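Local coordinates for Alr4995 protein (Nostoc sp., PDB 6LRF), which combines arginine dihydrolase and ornithine cyclodeaminase activities in one chain, so that it can probably carry arginine through ornithine to proline, at residues 67-72 and 95-100; 390-395 and 415-420; 593-598 and 621-626; 534-539 and 558-563. All coordinates share one frame; numbering follows the deposited sequence.

Interaction 1: residues 67-72 and 95-100; sequences VFTANA and PYFKEW
Ala72 sets its methyl squarely over one face of the Phe97 ring, a CH-pi contact in which Ala72 CB lies 3.5 Å from the ring centroid and only 15° off the ring normal. The two residues point their CB atoms at each other, and the fit is close enough that the backbone takes part as well: Ala72 CA comes within 3.5 Å of Phe97 CD2. Phe97 can lay its ring under the methyl because CG stands beside its own backbone N and anti to the carbonyl carbon (chi1 -75°), which carries the ring away from helix 93-103. Thr69 meets the far half of the ring differently. Its side chain crosses that of Phe97 at about a right angle and approaches obliquely, with Thr69 CG2 4.2 Å from Phe97 CE1, while Thr69 OG1 is hydrogen-bonded to Leu8 O. Replacing Phe97 with an alanine would probably leave the Ala72 methyl without the face it rests on and open a gap between loop and helix. The loop bearing Ala72 makes a short 3-10 turn at 69-71 and is gripped by Arg90, which hydrogen-bonds both Phe68 O and Asn71 OD1. In the alpha/beta fold of this GME-family region, the contact therefore plugs helix 93-103 into the loop leading to strand 73-76, with Leu267 of strand 267-268 touching Thr69 and Ala72.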
loop_
_atom_site.group_PDB
_atom_site.type_symbol
_atom_site.label_atom_id
_atom_site.label_comp_id
_atom_site.label_asym_id
_atom_site.label_seq_id
_atom_site.Cartn_x
_atom_site.Cartn_y
_atom_site.Cartn_z
ATOM N N VAL B 67 4.969 -29.456 45.400
ATOM C CA VAL B 67 6.352 -29.035 45.589
ATOM C C VAL B 67 6.494 -27.508 45.543
ATOM O O VAL B 67 7.491 -26.950 46.000
ATOM C CB VAL B 67 7.280 -29.645 44.518
ATOM C CG1 VAL B 67 7.375 -31.151 44.692
ATOM C CG2 VAL B 67 6.780 -29.295 43.115
ATOM N N PHE B 68 5.496 -26.838 44.983
ATOM C CA PHE B 68 5.550 -25.386 44.836
ATOM C C PHE B 68 4.894 -24.715 46.042
ATOM O O PHE B 68 3.810 -24.120 45.953
ATOM C CB PHE B 68 4.899 -24.967 43.521
ATOM C CG PHE B 68 5.702 -25.377 42.302
ATOM C CD1 PHE B 68 7.089 -25.205 42.286
ATOM C CD2 PHE B 68 5.083 -25.954 41.197
ATOM C CE1 PHE B 68 7.842 -25.584 41.177
ATOM C CE2 PHE B 68 5.823 -26.335 40.077
ATOM C CZ PHE B 68 7.201 -26.153 40.064
ATOM N N THR B 69 5.578 -24.832 47.178
ATOM C CA THR B 69 5.064 -24.335 48.453
ATOM C C THR B 69 4.918 -22.817 48.498
ATOM O O THR B 69 4.183 -22.315 49.337
ATOM C CB THR B 69 5.970 -24.764 49.619
ATOM O OG1 THR B 69 7.316 -24.365 49.336
ATOM C CG2 THR B 69 5.911 -26.278 49.821
ATOM N N ALA B 70 5.617 -22.089 47.614
ATOM C CA ALA B 70 5.414 -20.641 47.480
ATOM C C ALA B 70 3.923 -20.325 47.391
ATOM O O ALA B 70 3.445 -19.312 47.929
ATOM C CB ALA B 70 6.154 -20.083 46.250
ATOM N N ASN B 71 3.179 -21.219 46.748
ATOM C CA ASN B 71 1.750 -21.012 46.543
ATOM C C ASN B 71 0.871 -21.575 47.646
ATOM O O ASN B 71 -0.331 -21.544 47.527
ATOM C CB ASN B 71 1.311 -21.621 45.208
ATOM C CG ASN B 71 2.191 -21.176 44.052
ATOM O OD1 ASN B 71 2.817 -21.998 43.383
ATOM N ND2 ASN B 71 2.261 -19.865 43.831
ATOM N N ALA B 72 1.455 -22.102 48.710
ATOM C CA ALA B 72 0.636 -22.637 49.798
ATOM C C ALA B 72 -0.259 -21.550 50.389
ATOM O O ALA B 72 -1.421 -21.781 50.713
ATOM C CB ALA B 72 1.529 -23.253 50.896
ATOM N N PRO B 95 -6.174 -28.639 51.209
ATOM C CA PRO B 95 -6.237 -29.279 52.528
ATOM C C PRO B 95 -4.865 -29.571 53.147
ATOM O O PRO B 95 -4.691 -29.343 54.346
ATOM C CB PRO B 95 -6.983 -30.583 52.234
ATOM C CG PRO B 95 -7.867 -30.229 51.105
ATOM C CD PRO B 95 -7.032 -29.342 50.235
ATOM N N TYR B 96 -3.908 -30.032 52.346
ATOM C CA TYR B 96 -2.602 -30.416 52.874
ATOM C C TYR B 96 -1.809 -29.211 53.333
ATOM O O TYR B 96 -1.132 -29.271 54.369
ATOM C CB TYR B 96 -1.823 -31.213 51.830
ATOM C CG TYR B 96 -2.560 -32.464 51.473
ATOM C CD1 TYR B 96 -2.583 -33.538 52.353
ATOM C CD2 TYR B 96 -3.287 -32.563 50.287
ATOM C CE1 TYR B 96 -3.280 -34.692 52.059
ATOM C CE2 TYR B 96 -3.985 -33.726 49.975
ATOM C CZ TYR B 96 -3.976 -34.787 50.873
ATOM O OH TYR B 96 -4.662 -35.953 50.606
ATOM N N PHE B 97 -1.914 -28.110 52.584
ATOM C CA PHE B 97 -1.247 -26.871 52.973
ATOM C C PHE B 97 -1.891 -26.330 54.250
ATOM O O PHE B 97 -1.195 -25.974 55.209
ATOM C CB PHE B 97 -1.304 -25.834 51.834
ATOM C CG PHE B 97 -0.348 -26.120 50.700
ATOM C CD1 PHE B 97 0.896 -26.700 50.948
ATOM C CD2 PHE B 97 -0.679 -25.803 49.393
ATOM C CE1 PHE B 97 1.795 -26.953 49.918
ATOM C CE2 PHE B 97 0.226 -26.046 48.349
ATOM C CZ PHE B 97 1.467 -26.626 48.621
ATOM N N LYS B 98 -3.218 -26.293 54.274
ATOM C CA LYS B 98 -3.937 -25.823 55.450
ATOM C C LYS B 98 -3.558 -26.636 56.707
ATOM O O LYS B 98 -3.358 -26.080 57.805
ATOM C CB LYS B 98 -5.447 -25.890 55.208
ATOM C CG LYS B 98 -6.244 -25.399 56.376
ATOM C CD LYS B 98 -7.729 -25.474 56.121
ATOM C CE LYS B 98 -8.451 -24.697 57.204
ATOM N NZ LYS B 98 -9.927 -24.825 57.107
ATOM N N GLU B 99 -3.450 -27.952 56.528
ATOM C CA GLU B 99 -3.057 -28.847 57.615
ATOM C C GLU B 99 -1.687 -28.465 58.150
ATOM O O GLU B 99 -1.491 -28.393 59.355
ATOM C CB GLU B 99 -3.030 -30.303 57.158
ATOM C CG GLU B 99 -2.794 -31.284 58.303
ATOM C CD GLU B 99 -2.752 -32.727 57.823
ATOM O OE1 GLU B 99 -1.817 -33.067 57.053
ATOM O OE2 GLU B 99 -3.676 -33.507 58.185
ATOM N N TRP B 100 -0.734 -28.223 57.261
ATOM C CA TRP B 100 0.583 -27.838 57.732
ATOM C C TRP B 100 0.514 -26.528 58.524
ATOM O O TRP B 100 1.092 -26.423 59.601
ATOM C CB TRP B 100 1.586 -27.709 56.580
ATOM C CG TRP B 100 2.975 -27.507 57.124
ATOM C CD1 TRP B 100 3.909 -28.482 57.399
ATOM C CD2 TRP B 100 3.573 -26.262 57.507
ATOM N NE1 TRP B 100 5.049 -27.909 57.908
ATOM C CE2 TRP B 100 4.869 -26.551 57.992
ATOM C CE3 TRP B 100 3.140 -24.933 57.490
ATOM C CZ2 TRP B 100 5.735 -25.558 58.451
ATOM C CZ3 TRP B 100 3.999 -23.948 57.948
ATOM C CH2 TRP B 100 5.284 -24.266 58.420
#

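Interaction 2: residues 390-395 and 415-420; sequences VRINGQ and NGLLAQ
Val390 and Ile392 meet Ala419 and Leu417 on one face of a mixed beta-sheet, in which strand 395-400 lies between strands 388-392 and 416-422. The two strands flanking 395-400 run antiparallel without bonding to each other; their contact is made by side chains above the intervening strand. At the buried end the packing is compact. Val390 CG2 rests 4.0 Å from Ala419 CB, and both residues also touch Ile410 of strand 407-413, so this pair belongs to an apolar core. With chi1 at -59°, Val390 CG2 stands between the backbone N and the carbonyl carbon, and this is the methyl that meets Ala419. Two residues along, the contact covers more area but is less enclosed. The Leu417 side chain crosses Ile392 at a slant, bringing Leu417 CD1 to 3.9 Å from Ile392 CB, and both of its methyls close on Ile392 CG2. Solvent begins here: Gln395 is exposed, and its extended side chain merely skirts the leucine. This loose end is shaped by a type I' turn, whose tip Asn393-Gly394 joins strands 388-392 and 395-400 in a tight two-residue beta-hairpin. The hairpin is closed by two backbone bonds, Ile392 N to Gln395 O at 2.8 Å and Gln395 N to Ile392 O at 3.0 Å. Arg391, on the other side of its strand, forms salt bridges with Asp364 and Glu362, and Gly394 CA sits 3.7 Å above the plane of its guanidinium group, over the centre.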
loop_
_atom_site.group_PDB
_atom_site.type_symbol
_atom_site.label_atom_id
_atom_site.label_comp_id
_atom_site.label_asym_id
_atom_site.label_seq_id
_atom_site.Cartn_x
_atom_site.Cartn_y
_atom_site.Cartn_z
ATOM N N VAL B 390 -23.999 17.307 33.389
ATOM C CA VAL B 390 -23.265 17.307 34.657
ATOM C C VAL B 390 -24.173 17.729 35.832
ATOM O O VAL B 390 -25.092 18.530 35.657
ATOM C CB VAL B 390 -22.036 18.229 34.579
ATOM C CG1 VAL B 390 -21.101 17.764 33.458
ATOM C CG2 VAL B 390 -22.458 19.653 34.297
ATOM N N ARG B 391 -23.926 17.183 37.023
ATOM C CA ARG B 391 -24.818 17.403 38.174
ATOM C C ARG B 391 -24.252 18.484 39.092
ATOM O O ARG B 391 -23.189 18.311 39.692
ATOM C CB ARG B 391 -25.027 16.103 38.957
ATOM C CG ARG B 391 -26.308 16.044 39.830
ATOM C CD ARG B 391 -26.391 14.672 40.505
ATOM N NE ARG B 391 -27.549 14.476 41.377
ATOM C CZ ARG B 391 -27.519 14.599 42.705
ATOM N NH1 ARG B 391 -26.401 14.956 43.320
ATOM N NH2 ARG B 391 -28.611 14.380 43.424
ATOM N N ILE B 392 -24.958 19.612 39.163
ATOM C CA ILE B 392 -24.533 20.757 39.968
ATOM C C ILE B 392 -25.642 21.040 40.978
ATOM O O ILE B 392 -26.800 21.216 40.587
ATOM C CB ILE B 392 -24.265 22.009 39.098
ATOM C CG1 ILE B 392 -23.504 21.640 37.820
ATOM C CG2 ILE B 392 -23.549 23.120 39.904
ATOM C CD1 ILE B 392 -22.130 21.041 38.083
ATOM N N ASN B 393 -25.283 21.058 42.262
ATOM C CA ASN B 393 -26.237 21.131 43.379
ATOM C C ASN B 393 -27.553 20.377 43.113
ATOM O O ASN B 393 -28.630 20.973 43.086
ATOM C CB ASN B 393 -26.532 22.592 43.737
ATOM C CG ASN B 393 -27.189 22.747 45.135
ATOM O OD1 ASN B 393 -27.157 21.836 45.965
ATOM N ND2 ASN B 393 -27.777 23.912 45.383
ATOM N N GLY B 394 -27.440 19.071 42.877
ATOM C CA GLY B 394 -28.587 18.184 42.753
ATOM C C GLY B 394 -29.321 18.216 41.429
ATOM O O GLY B 394 -30.345 17.562 41.261
ATOM N N GLN B 395 -28.791 18.970 40.480
ATOM C CA GLN B 395 -29.503 19.247 39.243
ATOM C C GLN B 395 -28.627 18.907 38.018
ATOM O O GLN B 395 -27.458 19.301 37.964
ATOM C CB GLN B 395 -29.938 20.717 39.249
ATOM C CG GLN B 395 -30.769 21.200 38.068
ATOM C CD GLN B 395 -31.284 22.634 38.270
ATOM O OE1 GLN B 395 -30.688 23.601 37.775
ATOM N NE2 GLN B 395 -32.401 22.771 38.996
ATOM N N ASN B 415 -28.877 34.137 33.768
ATOM C CA ASN B 415 -29.831 33.238 33.127
ATOM C C ASN B 415 -29.683 31.788 33.608
ATOM O O ASN B 415 -30.101 30.852 32.922
ATOM C CB ASN B 415 -29.672 33.313 31.595
ATOM C CG ASN B 415 -30.212 34.622 31.025
ATOM O OD1 ASN B 415 -31.425 34.811 30.964
ATOM N ND2 ASN B 415 -29.317 35.545 30.648
ATOM N N GLY B 416 -29.088 31.608 34.783
ATOM C CA GLY B 416 -28.994 30.286 35.383
ATOM C C GLY B 416 -27.608 29.679 35.311
ATOM O O GLY B 416 -26.646 30.328 34.904
ATOM N N LEU B 417 -27.512 28.418 35.720
ATOM C CA LEU B 417 -26.268 27.660 35.649
ATOM C C LEU B 417 -25.841 27.410 34.216
ATOM O O LEU B 417 -26.634 26.969 33.403
ATOM C CB LEU B 417 -26.428 26.319 36.359
ATOM C CG LEU B 417 -26.256 26.312 37.866
ATOM C CD1 LEU B 417 -26.726 24.972 38.397
ATOM C CD2 LEU B 417 -24.796 26.558 38.208
ATOM N N LEU B 418 -24.584 27.682 33.913
ATOM C CA LEU B 418 -24.068 27.410 32.587
ATOM C C LEU B 418 -22.896 26.428 32.634
ATOM O O LEU B 418 -21.924 26.642 33.370
ATOM C CB LEU B 418 -23.635 28.713 31.919
ATOM C CG LEU B 418 -22.974 28.548 30.559
ATOM C CD1 LEU B 418 -23.952 27.923 29.545
ATOM C CD2 LEU B 418 -22.477 29.905 30.103
ATOM N N ALA B 419 -23.003 25.346 31.860
ATOM C CA ALA B 419 -21.912 24.377 31.728
ATOM C C ALA B 419 -21.372 24.452 30.307
ATOM O O ALA B 419 -22.113 24.279 29.344
ATOM C CB ALA B 419 -22.381 22.967 32.059
ATOM N N GLN B 420 -20.082 24.732 30.194
ATOM C CA GLN B 420 -19.436 25.025 28.918
ATOM C C GLN B 420 -18.176 24.204 28.703
ATOM O O GLN B 420 -17.239 24.274 29.485
ATOM C CB GLN B 420 -19.024 26.495 28.849
ATOM C CG GLN B 420 -19.880 27.414 28.043
ATOM C CD GLN B 420 -19.394 28.849 28.182
ATOM O OE1 GLN B 420 -19.043 29.294 29.281
ATOM N NE2 GLN B 420 -19.345 29.569 27.070
#

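Interaction 3: residues 593-598 and 621-626; sequences PFVLAG and AKHLEG
The imidazole of His623 is met obliquely by Pro593 and Val595, while one of its faces carries Lys622 NZ, the ammonium of its own helix neighbour, 3.1 Å above the plane and displaced toward the rim. Two ring carbons do most of the touching: His623 CE1 lies 3.5 Å from Pro593 CB, and His623 CD2 lies 3.5 Å from Val595 CG2. The ring thus spans from the proline just before the strand to Val595, two residues on. It is swung there by a chi1 of -70°, with CG beside the backbone N. An alanine in place of His623 is likely to leave a gap beside Pro593 and Val595 and to weaken the hold of the helix end on the start of the strand. Nearby, Lys490 NZ binds His623 O and Glu625 O where helix 613-624 runs out, and Val595 is further covered by Glu619 and Tyr620. Strand 594-597 is the outermost strand of the parallel sheet within this chain, and helix 613-624 packs against it on the way to strand 629-633, the crossover between the two halves of a Rossmann fold with strand order 3-2-1-4-5-6.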
loop_
_atom_site.group_PDB
_atom_site.type_symbol
_atom_site.label_atom_id
_atom_site.label_comp_id
_atom_site.label_asym_id
_atom_site.label_seq_id
_atom_site.Cartn_x
_atom_site.Cartn_y
_atom_site.Cartn_z
ATOM N N PRO B 593 19.227 23.005 20.378
ATOM C CA PRO B 593 18.064 23.851 20.086
ATOM C C PRO B 593 16.970 23.045 19.388
ATOM O O PRO B 593 17.283 22.130 18.628
ATOM C CB PRO B 593 18.625 24.926 19.151
ATOM C CG PRO B 593 20.110 24.828 19.276
ATOM C CD PRO B 593 20.419 23.416 19.622
ATOM N N PHE B 594 15.708 23.352 19.647
ATOM C CA PHE B 594 14.651 22.684 18.913
ATOM C C PHE B 594 13.621 23.712 18.536
ATOM O O PHE B 594 13.514 24.745 19.187
ATOM C CB PHE B 594 14.032 21.528 19.713
ATOM C CG PHE B 594 13.452 21.935 21.040
ATOM C CD1 PHE B 594 14.214 21.847 22.202
ATOM C CD2 PHE B 594 12.145 22.389 21.132
ATOM C CE1 PHE B 594 13.678 22.222 23.422
ATOM C CE2 PHE B 594 11.602 22.757 22.346
ATOM C CZ PHE B 594 12.370 22.677 23.495
ATOM N N VAL B 595 12.904 23.454 17.450
ATOM C CA VAL B 595 11.797 24.313 17.057
ATOM C C VAL B 595 10.585 23.434 16.815
ATOM O O VAL B 595 10.651 22.441 16.064
ATOM C CB VAL B 595 12.107 25.140 15.785
ATOM C CG1 VAL B 595 10.906 26.017 15.403
ATOM C CG2 VAL B 595 13.362 25.989 15.978
ATOM N N LEU B 596 9.485 23.773 17.472
ATOM C CA LEU B 596 8.222 23.100 17.218
ATOM C C LEU B 596 7.318 24.028 16.405
ATOM O O LEU B 596 6.842 25.036 16.912
ATOM C CB LEU B 596 7.553 22.693 18.531
ATOM C CG LEU B 596 8.446 21.894 19.495
ATOM C CD1 LEU B 596 7.720 21.604 20.790
ATOM C CD2 LEU B 596 8.921 20.595 18.868
ATOM N N ALA B 597 7.114 23.702 15.134
ATOM C CA ALA B 597 6.225 24.501 14.284
ATOM C C ALA B 597 4.807 24.047 14.486
ATOM O O ALA B 597 4.534 22.846 14.435
ATOM C CB ALA B 597 6.599 24.374 12.831
ATOM N N GLY B 598 3.902 24.992 14.701
ATOM C CA GLY B 598 2.509 24.646 14.918
ATOM C C GLY B 598 1.844 24.085 13.672
ATOM O O GLY B 598 2.408 24.140 12.579
ATOM N N ALA B 621 14.740 27.995 9.094
ATOM C CA ALA B 621 15.750 28.399 8.133
ATOM C C ALA B 621 17.047 28.737 8.850
ATOM O O ALA B 621 18.125 28.428 8.363
ATOM C CB ALA B 621 15.265 29.589 7.309
ATOM N N LYS B 622 16.932 29.363 10.017
ATOM C CA LYS B 622 18.106 29.730 10.794
ATOM C C LYS B 622 18.873 28.498 11.276
ATOM O O LYS B 622 20.096 28.414 11.135
ATOM C CB LYS B 622 17.712 30.602 11.985
ATOM C CG LYS B 622 18.915 31.098 12.781
ATOM C CD LYS B 622 18.479 31.992 13.941
ATOM C CE LYS B 622 17.729 31.218 15.019
ATOM N NZ LYS B 622 18.626 30.267 15.764
ATOM N N HIS B 623 18.166 27.525 11.833
ATOM C CA HIS B 623 18.857 26.340 12.329
ATOM C C HIS B 623 19.357 25.454 11.197
ATOM O O HIS B 623 20.253 24.641 11.396
ATOM C CB HIS B 623 17.950 25.556 13.267
ATOM C CG HIS B 623 17.716 26.255 14.561
ATOM N ND1 HIS B 623 18.722 26.468 15.475
ATOM C CD2 HIS B 623 16.604 26.828 15.077
ATOM C CE1 HIS B 623 18.236 27.128 16.510
ATOM N NE2 HIS B 623 16.951 27.356 16.296
ATOM N N LEU B 624 18.794 25.617 10.003
ATOM C CA LEU B 624 19.266 24.846 8.865
ATOM C C LEU B 624 20.609 25.364 8.319
ATOM O O LEU B 624 21.324 24.634 7.644
ATOM C CB LEU B 624 18.210 24.844 7.762
ATOM C CG LEU B 624 17.007 23.924 8.015
ATOM C CD1 LEU B 624 16.023 24.006 6.862
ATOM C CD2 LEU B 624 17.474 22.499 8.201
ATOM N N GLU B 625 20.956 26.614 8.618
ATOM C CA GLU B 625 22.212 27.200 8.132
ATOM C C GLU B 625 23.413 26.371 8.583
ATOM O O GLU B 625 23.522 26.032 9.760
ATOM C CB GLU B 625 22.361 28.639 8.631
ATOM C CG GLU B 625 21.362 29.610 8.007
ATOM C CD GLU B 625 21.465 31.034 8.557
ATOM O OE1 GLU B 625 22.312 31.291 9.447
ATOM O OE2 GLU B 625 20.690 31.898 8.085
ATOM N N GLY B 626 24.291 26.025 7.642
ATOM C CA GLY B 626 25.473 25.232 7.948
ATOM C C GLY B 626 25.284 23.723 8.021
ATOM O O GLY B 626 26.247 22.985 8.238
#

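Interaction 4: residues 534-539 and 558-563; sequences NMMGTS and LKVINT
Lys559 O is gripped by two donors of Thr563, one helical turn on, while the aliphatic chain of the same lysine lies against Met536 of the other helix. Thr563 N donates at 2.9 Å to Lys559 O and Thr563 OG1 at 2.8 Å to the same oxygen; the two come from opposite faces of the carbonyl plane. The hydroxyl sits 35° out of that plane, with a C=O...donor angle of 145°, so the threonine bonds back into its own helix. Across the contact the packing is wholly apolar. Met535 and Met536, both modelled as selenomethionine, both meet the CG2 methyl of Val560. The Met536 and Val560 side chains slide past each other in opposite directions, with Met536 CG 4.1 Å from Val560 CG2. Bends at chi2 and chi3 then turn the Met536 tip across the extended Lys559 chain at about a right angle, Met536 CE lying 4.1 Å from Lys559 CD. Met535 adds a looser touch, its SE 4.4 Å from Val560 CG2. Thr538 OG1, hydrogen-bonded to both Glu532 and His556, adds a polar tie between the two helices beside this apolar patch. Gly537 then takes a positive phi, turning the chain away after helix 524-536. The pair is helix-on-helix packing in the Rossmann-fold region: helix 524-536 directly follows strand 519-523, and helix 554-567 covers it within the long connection to strand 594-597.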
loop_
_atom_site.group_PDB
_atom_site.type_symbol
_atom_site.label_atom_id
_atom_site.label_comp_id
_atom_site.label_asym_id
_atom_site.label_seq_id
_atom_site.Cartn_x
_atom_site.Cartn_y
_atom_site.Cartn_z
ATOM N N ASN B 534 7.377 9.060 28.140
ATOM C CA ASN B 534 8.403 9.044 29.169
ATOM C C ASN B 534 7.857 9.313 30.568
ATOM O O ASN B 534 8.386 8.799 31.541
ATOM C CB ASN B 534 9.508 10.046 28.815
ATOM C CG ASN B 534 10.469 9.489 27.783
ATOM O OD1 ASN B 534 11.417 8.793 28.132
ATOM N ND2 ASN B 534 10.200 9.749 26.503
HETATM N N MSE B 535 6.798 10.106 30.665
HETATM C CA MSE B 535 6.174 10.385 31.950
HETATM C C MSE B 535 5.194 9.292 32.359
HETATM O O MSE B 535 5.146 8.907 33.525
HETATM C CB MSE B 535 5.424 11.713 31.921
HETATM C CG MSE B 535 6.270 12.969 31.970
HETATM SE SE MSE B 535 5.083 14.534 32.006
HETATM C CE MSE B 535 4.161 14.130 33.675
HETATM N N MSE B 536 4.405 8.811 31.402
HETATM C CA MSE B 536 3.276 7.939 31.701
HETATM C C MSE B 536 3.435 6.522 31.166
HETATM O O MSE B 536 2.614 5.668 31.477
HETATM C CB MSE B 536 1.965 8.500 31.124
HETATM C CG MSE B 536 1.766 10.002 31.191
HETATM SE SE MSE B 536 1.229 10.531 32.971
HETATM C CE MSE B 536 -0.497 9.679 33.068
ATOM N N GLY B 537 4.449 6.274 30.340
ATOM C CA GLY B 537 4.576 4.981 29.673
ATOM C C GLY B 537 3.506 4.704 28.619
ATOM O O GLY B 537 3.247 3.550 28.268
ATOM N N THR B 538 2.868 5.761 28.117
ATOM C CA THR B 538 1.851 5.630 27.066
ATOM C C THR B 538 2.033 6.649 25.950
ATOM O O THR B 538 2.750 7.634 26.090
ATOM C CB THR B 538 0.403 5.795 27.616
ATOM O OG1 THR B 538 0.278 7.045 28.317
ATOM C CG2 THR B 538 0.019 4.631 28.540
ATOM N N SER B 539 1.352 6.419 24.840
ATOM C CA SER B 539 1.447 7.315 23.708
ATOM C C SER B 539 0.145 7.274 22.916
ATOM O O SER B 539 -0.140 6.261 22.274
ATOM C CB SER B 539 2.639 6.924 22.834
ATOM O OG SER B 539 2.782 7.814 21.748
ATOM N N LEU B 558 -3.905 14.711 27.288
ATOM C CA LEU B 558 -4.329 16.024 27.766
ATOM C C LEU B 558 -3.663 16.391 29.089
ATOM O O LEU B 558 -3.330 17.562 29.306
ATOM C CB LEU B 558 -5.854 16.062 27.926
ATOM C CG LEU B 558 -6.627 16.602 26.724
ATOM C CD1 LEU B 558 -6.381 18.110 26.583
ATOM C CD2 LEU B 558 -6.224 15.869 25.449
ATOM N N LYS B 559 -3.473 15.402 29.971
ATOM C CA LYS B 559 -2.767 15.650 31.230
ATOM C C LYS B 559 -1.376 16.178 30.980
ATOM O O LYS B 559 -0.920 17.106 31.645
ATOM C CB LYS B 559 -2.667 14.380 32.083
ATOM C CG LYS B 559 -1.652 14.499 33.208
ATOM C CD LYS B 559 -1.816 13.398 34.256
ATOM C CE LYS B 559 -1.021 13.727 35.517
ATOM N NZ LYS B 559 -1.480 12.925 36.693
ATOM N N VAL B 560 -0.680 15.573 30.025
ATOM C CA VAL B 560 0.673 15.996 29.730
ATOM C C VAL B 560 0.678 17.426 29.199
ATOM O O VAL B 560 1.516 18.240 29.587
ATOM C CB VAL B 560 1.353 15.052 28.707
ATOM C CG1 VAL B 560 2.621 15.693 28.129
ATOM C CG2 VAL B 560 1.659 13.700 29.356
ATOM N N ILE B 561 -0.268 17.733 28.315
ATOM C CA ILE B 561 -0.318 19.061 27.716
ATOM C C ILE B 561 -0.598 20.094 28.796
ATOM O O ILE B 561 0.109 21.101 28.904
ATOM C CB ILE B 561 -1.371 19.136 26.605
ATOM C CG1 ILE B 561 -0.881 18.300 25.403
ATOM C CG2 ILE B 561 -1.624 20.599 26.208
ATOM C CD1 ILE B 561 -1.905 18.152 24.278
ATOM N N ASN B 562 -1.610 19.827 29.614
ATOM C CA ASN B 562 -1.933 20.710 30.731
ATOM C C ASN B 562 -0.772 20.910 31.720
ATOM O O ASN B 562 -0.535 22.009 32.212
ATOM C CB ASN B 562 -3.147 20.171 31.491
ATOM C CG ASN B 562 -3.758 21.216 32.372
ATOM O OD1 ASN B 562 -4.204 22.252 31.876
ATOM N ND2 ASN B 562 -3.777 20.971 33.688
ATOM N N THR B 563 -0.045 19.842 32.010
ATOM C CA THR B 563 1.070 19.926 32.951
ATOM C C THR B 563 2.203 20.803 32.410
ATOM O O THR B 563 2.768 21.630 33.135
ATOM C CB THR B 563 1.588 18.508 33.290
ATOM O OG1 THR B 563 0.531 17.765 33.905
ATOM C CG2 THR B 563 2.771 18.561 34.234
#

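In the fold
From the N terminus, interaction 1 comes first, closing a loop of 22 residues within the GME-type region. Interaction 2 follows in the beta-rich region; its loop holds nearly all of strand 395-400 and the whole of strand 407-413. The chain then enters the Rossmann-fold region, where interaction 4 closes before interaction 3 opens. None of the four loops nests in or crosses another; they lie in series. Interactions 3 and 4 are neighbours, their nearest atoms about 10 Å apart, one joining the strand at the sheet edge to its crossover helix, the other pairing two helices in the preceding connection. Interactions 1 and 3 lie on opposite sides of the chain's centre, their own centres about 65 Å apart.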